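Local coordinates for uncharacterized protein MTH_862 (Methanothermobacter thermautotrophicus, PDB 2R47) that is of unknown function but belongs to an archaeal protein family (DUF2124) and folds as an alpha/beta protein around a mixed sheet, at residues E27-A32 with Y47-K52; R66-T71 with V75-I80. All coordinates share one frame; numbering follows the deposited sequence. Where two conformers were deposited one is given.

In the fold
After strand 4-10 and helix 11-22 the chain forms strand 28-33, then helix 40-48, then strand 53-58, which lies parallel beside strand 28-33. Contact 1 closes the loop through helix 40-48, joining the start of strand 28-33 to the turn after the helix. The chain continues into strand 66-71 and folds straight back as strand 74-78. Contact 2 closes that short hairpin at one edge of this chain's sheet. The contacts neither nest nor cross but follow in series. The centres of contact 1 and contact 2 are about 11 Å apart. Strand 53-58 lies between strands 28-33 and 66-71. The contacts also touch directly: Phe31 meets Leu68, Tyr47 meets Val75, and Arg50 meets Val70.

Contact 1: residues E27-A32 with Y47-K52; sequences ERIGFA and YAVRDK
Glu27 meets Lys52 through its backbone, with its O atom 3.6 Å from Lys52 CB. Ile29 carries the apolar part of the contact. In the conformer given, its CG1 is anti to the carbonyl carbon (chi1 -59°) and the chain runs on extended, which brings CD1 against Val49 and Lys52. There CD1 meets Val49 CG2 at 3.7 Å, the two side chains crossing at about a right angle. Ile29 CD1 also lies against Lys52 CD at 3.4 Å, a closeness that is doubtful for two carbons. The other branch of Ile29, CG2, sits over one face of the Phe31 ring, toward its rim. This is part of a beta-alpha-beta unit: strand 28-33, helix 40-48 and parallel strand 53-58. A type I turn from Val49 to Lys52 leads out of the helix, with Lys52 N bonded to Val49 O at 2.9 Å. The Lys52 chain bends at its last torsion (chi4 -48°), and NZ bonds to Ala26 O. An alanine in place of Lys52 would probably leave Ala26 O without this donor and remove part of the aliphatic cover of Ile29 CD1. Farther along the strand, Phe31 packs on Ala42, Phe45 and Ala46 of the helix.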
loop_
_atom_site.group_PDB
_atom_site.type_symbol
_atom_site.label_atom_id
_atom_site.label_comp_id
_atom_site.label_asym_id
_atom_site.label_seq_id
_atom_site.Cartn_x
_atom_site.Cartn_y
_atom_site.Cartn_z
ATOM N N GLU A 27 -12.586 -3.431 -18.215
ATOM C CA GLU A 27 -12.771 -4.834 -17.869
ATOM C C GLU A 27 -11.503 -5.396 -17.189
ATOM O O GLU A 27 -11.592 -6.247 -16.320
ATOM C CB GLU A 27 -13.007 -5.680 -19.140
ATOM C CG GLU A 27 -14.299 -5.435 -19.890
ATOM C CD GLU A 27 -14.507 -6.380 -21.121
ATOM O OE1 GLU A 27 -13.553 -7.072 -21.630
ATOM O OE2 GLU A 27 -15.669 -6.417 -21.583
ATOM N N ARG A 28 -10.328 -4.982 -17.695
ATOM C CA ARG A 28 -9.069 -5.607 -17.328
ATOM C C ARG A 28 -8.076 -4.484 -17.098
ATOM O O ARG A 28 -7.839 -3.673 -17.998
ATOM C CB ARG A 28 -8.589 -6.551 -18.446
ATOM C CG ARG A 28 -7.322 -7.348 -18.123
ATOM C CD ARG A 28 -7.057 -8.545 -19.072
ATOM N NE ARG A 28 -5.655 -8.992 -19.016
ATOM C CZ ARG A 28 -5.222 -9.962 -18.228
ATOM N NH1 ARG A 28 -6.076 -10.615 -17.436
ATOM N NH2 ARG A 28 -3.966 -10.327 -18.258
ATOM N N ILE A 29 -7.517 -4.458 -15.890
ATOM C CA ILE A 29 -6.529 -3.448 -15.526
ATOM C C ILE A 29 -5.187 -4.109 -15.248
ATOM O O ILE A 29 -5.121 -5.165 -14.625
ATOM C CB ILE A 29 -6.982 -2.645 -14.297
ATOM C CG1 ILE A 29 -8.325 -1.960 -14.578
ATOM C CG2 ILE A 29 -5.916 -1.561 -13.916
ATOM C CD1 ILE A 29 -8.925 -1.276 -13.366
ATOM N N GLY A 30 -4.125 -3.474 -15.718
ATOM C CA GLY A 30 -2.756 -3.939 -15.509
ATOM C C GLY A 30 -2.088 -2.859 -14.697
ATOM O O GLY A 30 -2.249 -1.694 -15.015
ATOM N N PHE A 31 -1.397 -3.240 -13.628
ATOM C CA PHE A 31 -0.603 -2.264 -12.827
ATOM C C PHE A 31 0.848 -2.640 -13.037
ATOM O O PHE A 31 1.178 -3.778 -12.767
ATOM C CB PHE A 31 -0.942 -2.412 -11.332
ATOM C CG PHE A 31 -2.386 -2.067 -10.995
ATOM C CD1 PHE A 31 -2.730 -0.791 -10.585
ATOM C CD2 PHE A 31 -3.383 -3.061 -11.035
ATOM C CE1 PHE A 31 -4.049 -0.470 -10.234
ATOM C CE2 PHE A 31 -4.727 -2.748 -10.692
ATOM C CZ PHE A 31 -5.045 -1.449 -10.298
ATOM N N ALA A 32 1.678 -1.699 -13.506
ATOM C CA ALA A 32 3.104 -1.974 -13.753
ATOM C C ALA A 32 3.915 -1.157 -12.769
ATOM O O ALA A 32 3.757 0.061 -12.670
ATOM C CB ALA A 32 3.474 -1.602 -15.180
ATOM N N TYR A 47 -7.690 -4.090 -5.149
ATOM C CA TYR A 47 -8.729 -4.315 -4.162
ATOM C C TYR A 47 -9.927 -3.390 -4.365
ATOM O O TYR A 47 -11.061 -3.831 -4.275
ATOM C CB TYR A 47 -8.223 -4.154 -2.702
ATOM C CG TYR A 47 -9.275 -4.682 -1.710
ATOM C CD1 TYR A 47 -9.535 -6.057 -1.621
ATOM C CD2 TYR A 47 -10.025 -3.802 -0.908
ATOM C CE1 TYR A 47 -10.496 -6.565 -0.736
ATOM C CE2 TYR A 47 -11.005 -4.306 0.007
ATOM C CZ TYR A 47 -11.233 -5.687 0.054
ATOM O OH TYR A 47 -12.208 -6.238 0.915
ATOM N N ALA A 48 -9.684 -2.118 -4.622
ATOM C CA ALA A 48 -10.762 -1.149 -4.815
ATOM C C ALA A 48 -11.601 -1.469 -6.046
ATOM O O ALA A 48 -12.751 -1.036 -6.149
ATOM C CB ALA A 48 -10.154 0.281 -4.927
ATOM N N VAL A 49 -10.988 -2.147 -7.024
ATOM C CA VAL A 49 -11.709 -2.546 -8.236
ATOM C C VAL A 49 -11.660 -4.058 -8.431
ATOM O O VAL A 49 -11.514 -4.540 -9.554
ATOM C CB VAL A 49 -11.221 -1.794 -9.501
ATOM C CG1 VAL A 49 -11.498 -0.290 -9.348
ATOM C CG2 VAL A 49 -9.700 -2.059 -9.795
ATOM N N ARG A 50 -11.895 -4.801 -7.342
ATOM C CA ARG A 50 -11.704 -6.253 -7.350
ATOM C C ARG A 50 -12.735 -6.972 -8.217
ATOM O O ARG A 50 -12.609 -8.176 -8.474
ATOM C CB ARG A 50 -11.751 -6.794 -5.921
ATOM C CG ARG A 50 -12.976 -6.332 -5.117
ATOM C CD ARG A 50 -12.902 -6.917 -3.708
ATOM N NE ARG A 50 -14.010 -6.530 -2.825
ATOM C CZ ARG A 50 -14.147 -5.317 -2.266
ATOM N NH1 ARG A 50 -13.257 -4.361 -2.528
ATOM N NH2 ARG A 50 -15.172 -5.041 -1.444
ATOM N N ASP A 51 -13.756 -6.236 -8.655
ATOM C CA ASP A 51 -14.725 -6.752 -9.633
ATOM C C ASP A 51 -14.123 -6.989 -11.026
ATOM O O ASP A 51 -14.701 -7.710 -11.893
ATOM C CB ASP A 51 -15.957 -5.816 -9.723
ATOM C CG ASP A 51 -15.598 -4.342 -10.008
ATOM O OD1 ASP A 51 -14.919 -3.680 -9.208
ATOM O OD2 ASP A 51 -16.064 -3.824 -11.043
ATOM N N LYS A 52 -12.994 -6.337 -11.287
ATOM C CA LYS A 52 -12.376 -6.385 -12.597
ATOM C C LYS A 52 -11.361 -7.505 -12.625
ATOM O O LYS A 52 -11.113 -8.130 -11.621
ATOM C CB LYS A 52 -11.703 -5.054 -12.900
ATOM C CG LYS A 52 -12.738 -3.958 -13.072
ATOM C CD LYS A 52 -12.085 -2.655 -13.353
ATOM C CE LYS A 52 -13.111 -1.511 -13.189
ATOM N NZ LYS A 52 -14.411 -1.764 -13.895
#

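Contact 2: residues R66-T71 with V75-I80; sequences RKLEVT and VELGEI
Thr71 OG1 sits between its backbone N and carbonyl carbon (chi1 74°), where it donates to Glu76 OE2. The bond is very short as modelled, so its exact length is doubtful. The same hydroxyl is also bonded to Tyr73 N of the same chain. Glu79 CG is likewise between N and carbonyl carbon (chi1 68°). Its side chain therefore runs beside Lys67, pointing the same way, and OE2 forms a salt bridge with Lys67 NZ at 3.3 Å, its hydrogen bond weak. A water accepts from Glu79 N at 2.7 Å and donates weakly to Glu69 OE2. In one of its two conformers, Arg66 is extended from CG to NE. Its NH1 then bonds to Gly78 O at 2.8 Å, nearly straight (162°) and in the guanidinium plane, and Ile80 CG1 lies over one face of that group, toward its rim. Glu69 and Glu76 form a hydrogen-bonded pair: Glu69 N to Glu76 O is 2.8 Å, and Glu76 N to Glu69 O is also 2.8 Å. On the face of Leu68, Val70, Val75 and Leu77, Leu68 CD2 meets Leu77 CD2 at 3.7 Å, and Leu68 CB meets Val75 CG1 at 3.7 Å. Leu68 also packs on Gln43 and Ala46 of helix 40-48. Tyr73 of the second subunit packs on Arg66, Leu77 and Ile80. The register slips by one residue between Arg66 and Leu68. There Lys67 uses its N for Glu79 O and its O for Gly78 N. The arrangement is an antiparallel beta hairpin with a beta bulge, at one edge of this chain's mixed sheet.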
loop_
_atom_site.group_PDB
_atom_site.type_symbol
_atom_site.label_atom_id
_atom_site.label_comp_id
_atom_site.label_asym_id
_atom_site.label_seq_id
_atom_site.Cartn_x
_atom_site.Cartn_y
_atom_site.Cartn_z
ATOM N N ARG A 66 1.360 -11.318 -13.317
ATOM C CA ARG A 66 0.587 -12.291 -12.543
ATOM C C ARG A 66 -0.782 -11.741 -12.192
ATOM O O ARG A 66 -0.954 -10.501 -11.975
ATOM C CB ARG A 66 1.336 -12.702 -11.252
ATOM C CG ARG A 66 2.543 -13.598 -11.542
ATOM C CD ARG A 66 3.101 -14.232 -10.290
ATOM N NE ARG A 66 4.111 -15.229 -10.635
ATOM C CZ ARG A 66 3.921 -16.545 -10.699
ATOM N NH1 ARG A 66 2.740 -17.096 -10.424
ATOM N NH2 ARG A 66 4.952 -17.323 -11.033
ATOM N N LYS A 67 -1.765 -12.641 -12.102
ATOM C CA LYS A 67 -3.085 -12.212 -11.643
ATOM C C LYS A 67 -2.998 -11.621 -10.228
ATOM O O LYS A 67 -2.274 -12.128 -9.379
ATOM C CB LYS A 67 -4.075 -13.389 -11.633
ATOM C CG LYS A 67 -4.237 -14.007 -13.018
ATOM C CD LYS A 67 -5.345 -15.069 -13.073
ATOM C CE LYS A 67 -5.288 -15.752 -14.450
ATOM N NZ LYS A 67 -6.464 -16.666 -14.657
ATOM N N LEU A 68 -3.823 -10.603 -9.996
ATOM C CA LEU A 68 -4.086 -10.035 -8.684
ATOM C C LEU A 68 -5.425 -10.586 -8.259
ATOM O O LEU A 68 -6.471 -10.182 -8.786
ATOM C CB LEU A 68 -4.100 -8.501 -8.782
ATOM C CG LEU A 68 -2.728 -7.821 -8.910
ATOM C CD1 LEU A 68 -2.929 -6.344 -9.320
ATOM C CD2 LEU A 68 -1.925 -7.905 -7.643
ATOM N N GLU A 69 -5.382 -11.551 -7.349
ATOM C CA GLU A 69 -6.568 -12.324 -6.958
ATOM C C GLU A 69 -7.003 -12.076 -5.511
ATOM O O GLU A 69 -6.159 -12.005 -4.618
ATOM C CB GLU A 69 -6.295 -13.817 -7.182
ATOM C CG GLU A 69 -6.266 -14.166 -8.682
ATOM C CD GLU A 69 -6.158 -15.653 -8.982
ATOM O OE1 GLU A 69 -5.795 -16.458 -8.091
ATOM O OE2 GLU A 69 -6.419 -16.017 -10.139
ATOM N N VAL A 70 -8.313 -11.985 -5.281
ATOM C CA VAL A 70 -8.808 -11.769 -3.912
ATOM C C VAL A 70 -8.848 -13.088 -3.115
ATOM O O VAL A 70 -9.432 -14.073 -3.538
ATOM C CB VAL A 70 -10.184 -11.047 -3.875
ATOM C CG1 VAL A 70 -10.635 -10.868 -2.414
ATOM C CG2 VAL A 70 -10.082 -9.679 -4.513
ATOM N N THR A 71 -8.218 -13.104 -1.953
ATOM C CA THR A 71 -8.273 -14.264 -1.068
ATOM C C THR A 71 -8.841 -13.823 0.288
ATOM O O THR A 71 -9.136 -12.651 0.468
ATOM C CB THR A 71 -6.858 -14.882 -0.875
ATOM O OG1 THR A 71 -6.074 -14.042 -0.006
ATOM C CG2 THR A 71 -6.110 -14.999 -2.214
ATOM N N VAL A 75 -5.688 -9.092 -1.526
ATOM C CA VAL A 75 -5.256 -9.372 -2.878
ATOM C C VAL A 75 -3.883 -9.997 -2.836
ATOM O O VAL A 75 -2.972 -9.438 -2.194
ATOM C CB VAL A 75 -5.213 -8.065 -3.707
ATOM C CG1 VAL A 75 -4.700 -8.334 -5.116
ATOM C CG2 VAL A 75 -6.610 -7.470 -3.756
ATOM N N GLU A 76 -3.749 -11.162 -3.466
ATOM C CA GLU A 76 -2.479 -11.840 -3.557
ATOM C C GLU A 76 -2.163 -12.109 -5.023
ATOM O O GLU A 76 -3.056 -12.130 -5.865
ATOM C CB GLU A 76 -2.488 -13.172 -2.775
ATOM C CG GLU A 76 -2.848 -13.002 -1.271
ATOM C CD GLU A 76 -2.704 -14.293 -0.500
ATOM O OE1 GLU A 76 -1.588 -14.858 -0.493
ATOM O OE2 GLU A 76 -3.682 -14.732 0.141
ATOM N N LEU A 77 -0.887 -12.359 -5.301
ATOM C CA LEU A 77 -0.446 -12.687 -6.652
ATOM C C LEU A 77 -0.765 -14.130 -6.989
ATOM O O LEU A 77 -0.570 -15.018 -6.169
ATOM C CB LEU A 77 1.034 -12.367 -6.807
ATOM C CG LEU A 77 1.420 -10.887 -6.749
ATOM C CD1 LEU A 77 2.931 -10.753 -6.626
ATOM C CD2 LEU A 77 0.953 -10.183 -8.005
ATOM N N GLY A 78 -1.312 -14.343 -8.184
ATOM C CA GLY A 78 -1.784 -15.642 -8.618
ATOM C C GLY A 78 -0.907 -16.180 -9.746
ATOM O O GLY A 78 0.305 -15.966 -9.747
ATOM N N GLU A 79 -1.507 -16.830 -10.737
ATOM C CA GLU A 79 -0.649 -17.398 -11.808
ATOM C C GLU A 79 -0.180 -16.361 -12.818
ATOM O O GLU A 79 -0.737 -15.260 -12.914
ATOM C CB GLU A 79 -1.352 -18.537 -12.529
ATOM C CG GLU A 79 -2.523 -18.111 -13.340
ATOM C CD GLU A 79 -3.283 -19.326 -13.910
ATOM O OE1 GLU A 79 -2.839 -20.488 -13.679
ATOM O OE2 GLU A 79 -4.310 -19.106 -14.572
ATOM N N ILE A 80 0.847 -16.715 -13.576
ATOM C CA ILE A 80 1.317 -15.881 -14.689
ATOM C C ILE A 80 0.172 -15.679 -15.691
ATOM O O ILE A 80 -0.554 -16.629 -16.027
ATOM C CB ILE A 80 2.549 -16.552 -15.418
ATOM C CG1 ILE A 80 3.796 -16.597 -14.512
ATOM C CG2 ILE A 80 2.844 -15.867 -16.758
ATOM C CD1 ILE A 80 4.497 -15.290 -14.323
HETATM O O HOH W 1 -4.088 -17.416 -10.363
#